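Histone-lysine N-methyltransferase, H3 lysine-9 specific SUVH4 (Arabidopsis thaliana, PDB 4QEO) methylates histone H3 to set a repressive chromatin mark, directed by its binding of methylated DNA. Local coordinates at residues K32-P36 against D37-V41; D318-D321 against G322-I325. One frame throughout, in Å; residues are numbered along the deposited sequence.

Contact 1: residues K32-P36 against D37-V41; sequences KLSRP and DLKGV. With nucleotides of chain B; nucleotides of chain C.
Arg-35 and Asp-37 lock together at the start of helix 36-46, a compact example of a helix N-terminus built to face DNA. The arginine meets the carboxylate side-on, NE to OD1 and NH2 to OD2, both at 2.9 Å; both oxygens use their syn lone pairs, and the two planes are only 16° apart. Bends at chi2 (-59°) and chi3 (-62°) fold the arginine chain back toward the carboxylate. The guanidinium is also sandwiched: O4' of DT9 of chain B lies 3.2 Å above one face, and Leu-38 CD1 covers the opposite one, while NH1 bonds to N3 of an adenine base. A leucine in place of Arg-35 would probably leave the Asp-37 carboxylate without its mate and the adenine N3 without its donor. Beside this tightly packed pair, Lys-39 reaches back over the turn, its NZ giving bonds to Ser-34 O (2.8 Å), to Ser-34 OG and to a phosphate oxygen, OP1 of DA8 of chain C (2.9 Å). Ser-34 OG in turn bonds OP1 of DG7 of chain C. The looser side is at exposed Leu-33, whose CB comes no closer than 4.1 Å to Lys-39 CG. Arg-35 is the N-cap residue; behind it Pro-36 packs on Cys-28 and Val-29 of helix 10-30, and Asp-37 and Val-41 rest on Ala-73 of helix 72-78.

Contact 2: residues D318-D321 against G322-I325; sequences DLND and GRLI
Leu-319 and Gly-322 close a type I' beta turn at the bend between the short antiparallel strands 316-317 and 323-324, within the Pre-SET region. Gly-322 N bonds Leu-319 O at 2.8 Å. Asn-320 and Asp-321 occupy the two inner positions with positive phi, as this turn type requires. Gly-322 also has positive phi, 112°, where a CB would clash with Asp-321 O.

Across the turn the main side-chain contact is made by Arg-323, which lies beside both Asn-320 and Leu-319 and points the same way. Its NH1 donates to Asn-320 OD1, 2.8 Å away and close to the line of the C=O bond, though the oxygen is tilted from the guanidinium plane. The amide of Asn-320 and the guanidinium are nearly parallel, 13° apart, and Leu-319 CD2 approaches Arg-323 NH1 to 3.5 Å. With Leu-319 CG anti to the backbone N (chi1 175°), that branch is carried alongside the arginine end. The aliphatic part of Arg-323 runs past the turn as well, its CG 3.6 Å from Leu-319 O.

In the next shell, Arg-323 NE bonds to Ala-377 O, while Leu-319 and Arg-323 both pack on Leu-26 of helix 10-30, so the arginine is steadied from several directions. On the far side of the turn the bend is held by residues distant in sequence: Asp-321 O accepts from Arg-354 NH2, and Asp-321 OD2 is hydrogen-bonded to Tyr-177 OH.

Contact 1 and contact 2 come one after the other along the chain, with centres 15 Å apart and nearest atoms about 7 Å apart, so they do not touch. Helix 10-30 stands between them as a shared support: the start of helix 36-46 packs on Cys-28 and Val-29, and the 318-325 hairpin packs on Tyr-25 and Leu-26. One contact grips the bound DNA directly, whereas the nearest atom of the other is about 7 Å from it. Contact 2 instead belongs to the zinc-bearing Pre-SET region, the distance from Gly-322 to a bound zinc ion being about 13 Å. Neither supplies a residue of the S-adenosyl-homocysteine pocket, whose residues lie between 365 and 523.

Contact 1: residues K32-P36 against D37-V41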
ATOM      1  N   LYS A  32      12.146  -6.880 -16.393  1.00 47.47           N
ATOM      2  CA  LYS A  32      11.307  -7.121 -17.561  1.00 48.89           C
ATOM      3  C   LYS A  32      10.977  -8.611 -17.737  1.00 54.31           C
ATOM      4  O   LYS A  32      10.848  -9.105 -18.855  1.00 52.56           O
ATOM      5  CB  LYS A  32      11.972  -6.537 -18.820  1.00 59.35           C
ATOM      6  CG  LYS A  32      11.001  -6.099 -19.909  1.00 64.10           C
ATOM      7  CD  LYS A  32      11.666  -5.183 -20.937  1.00 70.82           C
ATOM      8  CE  LYS A  32      12.091  -3.858 -20.322  1.00 70.79           C
ATOM      9  NZ  LYS A  32      12.557  -2.882 -21.357  1.00 74.39           N
ATOM     10  N   LEU A  33      10.885  -9.340 -16.639  1.00 45.80           N
ATOM     11  CA  LEU A  33      10.458 -10.722 -16.683  1.00 48.18           C
ATOM     12  C   LEU A  33       8.976 -10.818 -16.971  1.00 48.99           C
ATOM     13  O   LEU A  33       8.253  -9.884 -16.798  1.00 44.87           O
ATOM     14  CB  LEU A  33      10.775 -11.413 -15.389  1.00 41.69           C
ATOM     15  CG  LEU A  33      12.203 -11.288 -14.958  1.00 52.07           C
ATOM     16  CD1 LEU A  33      12.500 -11.984 -13.651  1.00 52.59           C
ATOM     17  CD2 LEU A  33      13.106 -11.791 -16.066  1.00 54.79           C
ATOM     18  N   SER A  34       8.548 -11.951 -17.479  1.00 48.42           N
ATOM     19  CA  SER A  34       7.137 -12.219 -17.664  1.00 46.07           C
ATOM     20  C   SER A  34       6.468 -12.462 -16.318  1.00 41.62           C
ATOM     21  O   SER A  34       7.080 -12.956 -15.412  1.00 38.86           O
ATOM     22  CB  SER A  34       6.914 -13.382 -18.614  1.00 51.05           C
ATOM     23  OG  SER A  34       7.432 -14.583 -18.101  1.00 50.82           O
ATOM     24  N   ARG A  35       5.236 -12.023 -16.184  1.00 38.59           N
ATOM     25  CA  ARG A  35       4.485 -12.285 -14.969  1.00 35.06           C
ATOM     26  C   ARG A  35       5.333 -12.020 -13.747  1.00 38.12           C
ATOM     27  O   ARG A  35       5.584 -12.887 -12.965  1.00 39.26           O
ATOM     28  CB  ARG A  35       3.868 -13.669 -14.960  1.00 41.36           C
ATOM     29  CG  ARG A  35       2.735 -13.845 -15.927  1.00 40.17           C
ATOM     30  CD  ARG A  35       1.608 -12.878 -15.678  1.00 38.06           C
ATOM     31  NE  ARG A  35       1.014 -13.044 -14.369  1.00 37.12           N
ATOM     32  CZ  ARG A  35       0.022 -13.865 -14.099  1.00 35.31           C
ATOM     33  NH1 ARG A  35      -0.481 -14.626 -15.030  1.00 34.78           N
ATOM     34  NH2 ARG A  35      -0.443 -13.943 -12.883  1.00 31.95           N
ATOM     35  N   PRO A  36       5.807 -10.796 -13.623  1.00 38.50           N
ATOM     36  CA  PRO A  36       6.675 -10.399 -12.524  1.00 34.65           C
ATOM     37  C   PRO A  36       5.990 -10.578 -11.178  1.00 36.12           C
ATOM     38  O   PRO A  36       6.653 -10.746 -10.211  1.00 35.04           O
ATOM     39  CB  PRO A  36       6.946  -8.936 -12.803  1.00 38.95           C
ATOM     40  CG  PRO A  36       5.931  -8.520 -13.768  1.00 41.25           C
ATOM     41  CD  PRO A  36       5.582  -9.709 -14.563  1.00 38.43           C
ATOM     42  N   ASP A  37       4.674 -10.535 -11.152  1.00 31.47           N
ATOM     43  CA  ASP A  37       3.935 -10.861  -9.953  1.00 34.64           C
ATOM     44  C   ASP A  37       4.203 -12.281  -9.500  1.00 34.40           C
ATOM     45  O   ASP A  37       4.448 -12.504  -8.363  1.00 31.79           O
ATOM     46  CB  ASP A  37       2.430 -10.635 -10.135  1.00 31.88           C
ATOM     47  CG  ASP A  37       1.811 -11.454 -11.281  1.00 30.08           C
ATOM     48  OD1 ASP A  37       2.392 -11.563 -12.352  1.00 30.42           O
ATOM     49  OD2 ASP A  37       0.719 -11.948 -11.122  1.00 28.00           O
ATOM     50  N   LEU A  38       4.231 -13.216 -10.416  1.00 34.92           N
ATOM     51  CA  LEU A  38       4.487 -14.618 -10.070  1.00 33.47           C
ATOM     52  C   LEU A  38       5.966 -14.839  -9.767  1.00 32.55           C
ATOM     53  O   LEU A  38       6.329 -15.622  -8.873  1.00 30.21           O
ATOM     54  CB  LEU A  38       4.015 -15.551 -11.188  1.00 32.26           C
ATOM     55  CG  LEU A  38       2.521 -15.484 -11.515  1.00 29.02           C
ATOM     56  CD1 LEU A  38       2.157 -16.571 -12.535  1.00 31.99           C
ATOM     57  CD2 LEU A  38       1.674 -15.592 -10.247  1.00 27.51           C
ATOM     58  N   LYS A  39       6.826 -14.122 -10.496  1.00 29.95           N
ATOM     59  CA  LYS A  39       8.266 -14.199 -10.251  1.00 37.27           C
ATOM     60  C   LYS A  39       8.599 -13.715  -8.853  1.00 34.92           C
ATOM     61  O   LYS A  39       9.477 -14.277  -8.187  1.00 33.93           O
ATOM     62  CB  LYS A  39       9.064 -13.386 -11.290  1.00 40.83           C
ATOM     63  CG  LYS A  39       8.867 -13.834 -12.746  1.00 46.83           C
ATOM     64  CD  LYS A  39       9.629 -15.095 -13.086  1.00 53.00           C
ATOM     65  CE  LYS A  39       9.614 -15.342 -14.604  1.00 50.20           C
ATOM     66  NZ  LYS A  39       8.208 -15.504 -15.107  1.00 45.37           N
ATOM     67  N   GLY A  40       7.892 -12.681  -8.400  1.00 31.87           N
ATOM     68  CA  GLY A  40       8.100 -12.165  -7.053  1.00 35.03           C
ATOM     69  C   GLY A  40       7.828 -13.217  -5.997  1.00 34.62           C
ATOM     70  O   GLY A  40       8.570 -13.347  -5.002  1.00 39.92           O
ATOM     71  N   VAL A  41       6.753 -13.972  -6.211  1.00 29.91           N
ATOM     72  CA  VAL A  41       6.386 -15.035  -5.292  1.00 27.43           C
ATOM     73  C   VAL A  41       7.462 -16.110  -5.306  1.00 30.52           C
ATOM     74  O   VAL A  41       7.898 -16.578  -4.259  1.00 33.15           O
ATOM     75  CB  VAL A  41       5.015 -15.689  -5.649  1.00 33.52           C
ATOM     76  CG1 VAL A  41       4.761 -16.884  -4.743  1.00 30.03           C
ATOM     77  CG2 VAL A  41       3.873 -14.676  -5.553  1.00 27.25           C
TER
ATOM     78  P    DT B   9      -4.662 -11.419 -10.718  1.00 28.67           P
ATOM     79  OP1  DT B   9      -3.814 -11.193  -9.606  1.00 27.69           O
ATOM     80  OP2  DT B   9      -5.977 -10.866 -10.740  1.00 32.57           O
ATOM     81  O5'  DT B   9      -3.906 -10.946 -12.026  1.00 30.74           O
ATOM     82  C5'  DT B   9      -2.520 -11.233 -12.213  1.00 32.41           C
ATOM     83  C4'  DT B   9      -2.087 -10.951 -13.633  1.00 40.53           C
ATOM     84  O4'  DT B   9      -2.616 -11.935 -14.517  1.00 37.77           O
ATOM     85  C3'  DT B   9      -2.525  -9.609 -14.223  1.00 40.67           C
ATOM     86  O3'  DT B   9      -1.465  -8.676 -14.106  1.00 42.50           O
ATOM     87  C2'  DT B   9      -2.806  -9.917 -15.682  1.00 42.94           C
ATOM     88  C1'  DT B   9      -2.560 -11.408 -15.816  1.00 46.28           C
ATOM     89  N1   DT B   9      -3.536 -12.136 -16.617  1.00 46.80           N
ATOM     90  C2   DT B   9      -3.084 -12.947 -17.630  1.00 47.77           C
ATOM     91  O2   DT B   9      -1.912 -13.043 -17.931  1.00 46.52           O
ATOM     92  N3   DT B   9      -4.065 -13.634 -18.288  1.00 43.01           N
ATOM     93  C4   DT B   9      -5.416 -13.606 -18.029  1.00 44.03           C
ATOM     94  O4   DT B   9      -6.174 -14.293 -18.691  1.00 48.00           O
ATOM     95  C5   DT B   9      -5.817 -12.755 -16.940  1.00 40.38           C
ATOM     96  C7   DT B   9      -7.268 -12.645 -16.600  1.00 34.54           C
ATOM     97  C6   DT B   9      -4.867 -12.083 -16.286  1.00 41.54           C
TER
ATOM     98  P    DG C   7       5.524 -17.735 -19.917  1.00 54.62           P
ATOM     99  OP1  DG C   7       6.182 -16.457 -19.918  1.00 52.99           O
ATOM    100  OP2  DG C   7       6.308 -18.939 -20.019  1.00 56.36           O
ATOM    101  O5'  DG C   7       4.814 -17.958 -18.519  1.00 48.56           O
ATOM    102  C5'  DG C   7       4.208 -16.894 -17.791  1.00 44.12           C
ATOM    103  C4'  DG C   7       3.561 -17.449 -16.547  1.00 46.45           C
ATOM    104  O4'  DG C   7       2.334 -18.088 -16.929  1.00 48.23           O
ATOM    105  C3'  DG C   7       4.373 -18.524 -15.843  1.00 49.85           C
ATOM    106  O3'  DG C   7       5.186 -17.920 -14.850  1.00 44.85           O
ATOM    107  C2'  DG C   7       3.308 -19.417 -15.242  1.00 48.04           C
ATOM    108  C1'  DG C   7       2.108 -19.246 -16.163  1.00 45.79           C
ATOM    109  N9   DG C   7       1.883 -20.345 -17.089  1.00 44.24           N
ATOM    110  C8   DG C   7       2.841 -21.067 -17.750  1.00 45.78           C
ATOM    111  N7   DG C   7       2.346 -21.994 -18.517  1.00 48.91           N
ATOM    112  C5   DG C   7       0.975 -21.867 -18.366  1.00 51.25           C
ATOM    113  C6   DG C   7      -0.085 -22.601 -18.952  1.00 50.10           C
ATOM    114  O6   DG C   7      -0.022 -23.538 -19.747  1.00 52.40           O
ATOM    115  N1   DG C   7      -1.321 -22.147 -18.514  1.00 49.42           N
ATOM    116  C2   DG C   7      -1.514 -21.126 -17.622  1.00 47.05           C
ATOM    117  N2   DG C   7      -2.782 -20.836 -17.328  1.00 46.94           N
ATOM    118  N3   DG C   7      -0.537 -20.434 -17.072  1.00 47.73           N
ATOM    119  C4   DG C   7       0.674 -20.862 -17.476  1.00 47.34           C
ATOM    120  P    DA C   8       6.382 -18.619 -14.214  1.00 46.18           P
ATOM    121  OP1  DA C   8       7.216 -17.696 -13.508  1.00 48.35           O
ATOM    122  OP2  DA C   8       6.920 -19.395 -15.286  1.00 41.64           O
ATOM    123  O5'  DA C   8       5.824 -19.637 -13.145  1.00 40.81           O
ATOM    124  C5'  DA C   8       5.299 -19.203 -11.894  1.00 39.75           C
ATOM    125  C4'  DA C   8       4.925 -20.383 -11.030  1.00 41.04           C
ATOM    126  O4'  DA C   8       3.882 -21.141 -11.668  1.00 39.45           O
ATOM    127  C3'  DA C   8       6.056 -21.369 -10.793  1.00 39.20           C
ATOM    128  O3'  DA C   8       5.851 -21.955  -9.526  1.00 41.08           O
ATOM    129  C2'  DA C   8       5.847 -22.373 -11.903  1.00 36.70           C
ATOM    130  C1'  DA C   8       4.338 -22.449 -11.933  1.00 40.52           C
ATOM    131  N9   DA C   8       3.724 -22.895 -13.179  1.00 42.37           N
ATOM    132  C8   DA C   8       4.288 -23.059 -14.414  1.00 35.80           C
ATOM    133  N7   DA C   8       3.449 -23.470 -15.328  1.00 35.73           N
ATOM    134  C5   DA C   8       2.252 -23.601 -14.646  1.00 35.85           C
ATOM    135  C6   DA C   8       0.973 -24.004 -15.050  1.00 35.99           C
ATOM    136  N6   DA C   8       0.669 -24.363 -16.294  1.00 36.75           N
ATOM    137  N1   DA C   8      -0.002 -24.012 -14.123  1.00 36.18           N
ATOM    138  C2   DA C   8       0.299 -23.656 -12.875  1.00 37.39           C
ATOM    139  N3   DA C   8       1.460 -23.262 -12.371  1.00 36.14           N
ATOM    140  C4   DA C   8       2.405 -23.246 -13.322  1.00 35.94           C
TER

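Contact 2: residues D318-D321 against G322-I325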
ATOM      1  N   ASP A 318       9.481   2.011 -14.382  1.00 37.90           N
ATOM      2  CA  ASP A 318       8.494   2.712 -15.188  1.00 35.25           C
ATOM      3  C   ASP A 318       7.164   1.992 -15.140  1.00 42.72           C
ATOM      4  O   ASP A 318       6.771   1.330 -16.102  1.00 47.26           O
ATOM      5  CB  ASP A 318       8.966   2.803 -16.642  1.00 46.91           C
ATOM      6  CG  ASP A 318       8.051   3.657 -17.497  1.00 55.72           C
ATOM      7  OD1 ASP A 318       7.217   4.383 -16.918  1.00 55.08           O
ATOM      8  OD2 ASP A 318       8.168   3.614 -18.740  1.00 66.18           O
ATOM      9  N   LEU A 319       6.470   2.124 -14.020  1.00 39.05           N
ATOM     10  CA  LEU A 319       5.219   1.419 -13.822  1.00 35.73           C
ATOM     11  C   LEU A 319       4.284   2.359 -13.089  1.00 33.44           C
ATOM     12  O   LEU A 319       4.690   3.010 -12.119  1.00 36.53           O
ATOM     13  CB  LEU A 319       5.465   0.152 -13.002  1.00 42.37           C
ATOM     14  CG  LEU A 319       4.251  -0.686 -12.587  1.00 39.70           C
ATOM     15  CD1 LEU A 319       3.575  -1.291 -13.814  1.00 39.55           C
ATOM     16  CD2 LEU A 319       4.655  -1.769 -11.592  1.00 38.90           C
ATOM     17  N   ASN A 320       3.041   2.444 -13.550  1.00 35.21           N
ATOM     18  CA  ASN A 320       2.066   3.319 -12.914  1.00 42.60           C
ATOM     19  C   ASN A 320       2.629   4.738 -12.787  1.00 44.66           C
ATOM     20  O   ASN A 320       2.512   5.367 -11.735  1.00 47.33           O
ATOM     21  CB  ASN A 320       1.675   2.791 -11.517  1.00 40.02           C
ATOM     22  CG  ASN A 320       1.206   1.339 -11.530  1.00 46.25           C
ATOM     23  OD1 ASN A 320       1.453   0.587 -10.578  1.00 44.72           O
ATOM     24  ND2 ASN A 320       0.512   0.944 -12.590  1.00 46.46           N
ATOM     25  N   ASP A 321       3.279   5.210 -13.848  1.00 41.91           N
ATOM     26  CA  ASP A 321       3.874   6.549 -13.887  1.00 39.69           C
ATOM     27  C   ASP A 321       5.080   6.720 -12.970  1.00 40.18           C
ATOM     28  O   ASP A 321       5.483   7.845 -12.672  1.00 36.47           O
ATOM     29  CB  ASP A 321       2.832   7.638 -13.610  1.00 45.81           C
ATOM     30  CG  ASP A 321       1.794   7.730 -14.699  1.00 51.63           C
ATOM     31  OD1 ASP A 321       2.185   7.716 -15.888  1.00 53.82           O
ATOM     32  OD2 ASP A 321       0.590   7.798 -14.368  1.00 51.37           O
ATOM     33  N   GLY A 322       5.657   5.603 -12.529  1.00 40.79           N
ATOM     34  CA  GLY A 322       6.923   5.634 -11.816  1.00 36.55           C
ATOM     35  C   GLY A 322       6.793   5.232 -10.358  1.00 36.27           C
ATOM     36  O   GLY A 322       6.039   5.843  -9.606  1.00 35.30           O
ATOM     37  N   ARG A 323       7.538   4.206  -9.959  1.00 33.68           N
ATOM     38  CA  ARG A 323       7.488   3.701  -8.590  1.00 33.49           C
ATOM     39  C   ARG A 323       8.901   3.447  -8.070  1.00 34.35           C
ATOM     40  O   ARG A 323       9.743   2.877  -8.767  1.00 30.80           O
ATOM     41  CB  ARG A 323       6.625   2.429  -8.503  1.00 29.32           C
ATOM     42  CG  ARG A 323       5.114   2.710  -8.551  1.00 30.96           C
ATOM     43  CD  ARG A 323       4.269   1.444  -8.820  1.00 33.53           C
ATOM     44  NE  ARG A 323       4.278   0.515  -7.692  1.00 34.63           N
ATOM     45  CZ  ARG A 323       3.586  -0.626  -7.648  1.00 39.37           C
ATOM     46  NH1 ARG A 323       2.818  -0.988  -8.671  1.00 31.31           N
ATOM     47  NH2 ARG A 323       3.653  -1.406  -6.571  1.00 31.04           N
ATOM     48  N   LEU A 324       9.165   3.911  -6.856  1.00 33.44           N
ATOM     49  CA  LEU A 324      10.457   3.682  -6.227  1.00 33.71           C
ATOM     50  C   LEU A 324      10.539   2.216  -5.870  1.00 39.93           C
ATOM     51  O   LEU A 324       9.626   1.676  -5.241  1.00 37.97           O
ATOM     52  CB  LEU A 324      10.595   4.531  -4.967  1.00 32.01           C
ATOM     53  CG  LEU A 324      11.909   4.413  -4.200  1.00 34.38           C
ATOM     54  CD1 LEU A 324      13.078   4.939  -5.055  1.00 31.22           C
ATOM     55  CD2 LEU A 324      11.796   5.193  -2.904  1.00 35.54           C
ATOM     56  N   ILE A 325      11.619   1.564  -6.272  1.00 36.82           N
ATOM     57  CA  ILE A 325      11.761   0.135  -6.025  1.00 38.87           C
ATOM     58  C   ILE A 325      11.971  -0.163  -4.540  1.00 40.82           C
ATOM     59  O   ILE A 325      11.359  -1.077  -3.993  1.00 42.67           O
ATOM     60  CB  ILE A 325      12.889  -0.478  -6.888  1.00 42.97           C
ATOM     61  CG1 ILE A 325      12.497  -0.427  -8.369  1.00 41.52           C
ATOM     62  CG2 ILE A 325      13.177  -1.912  -6.474  1.00 43.27           C
ATOM     63  CD1 ILE A 325      13.634  -0.649  -9.322  1.00 39.74           C
TER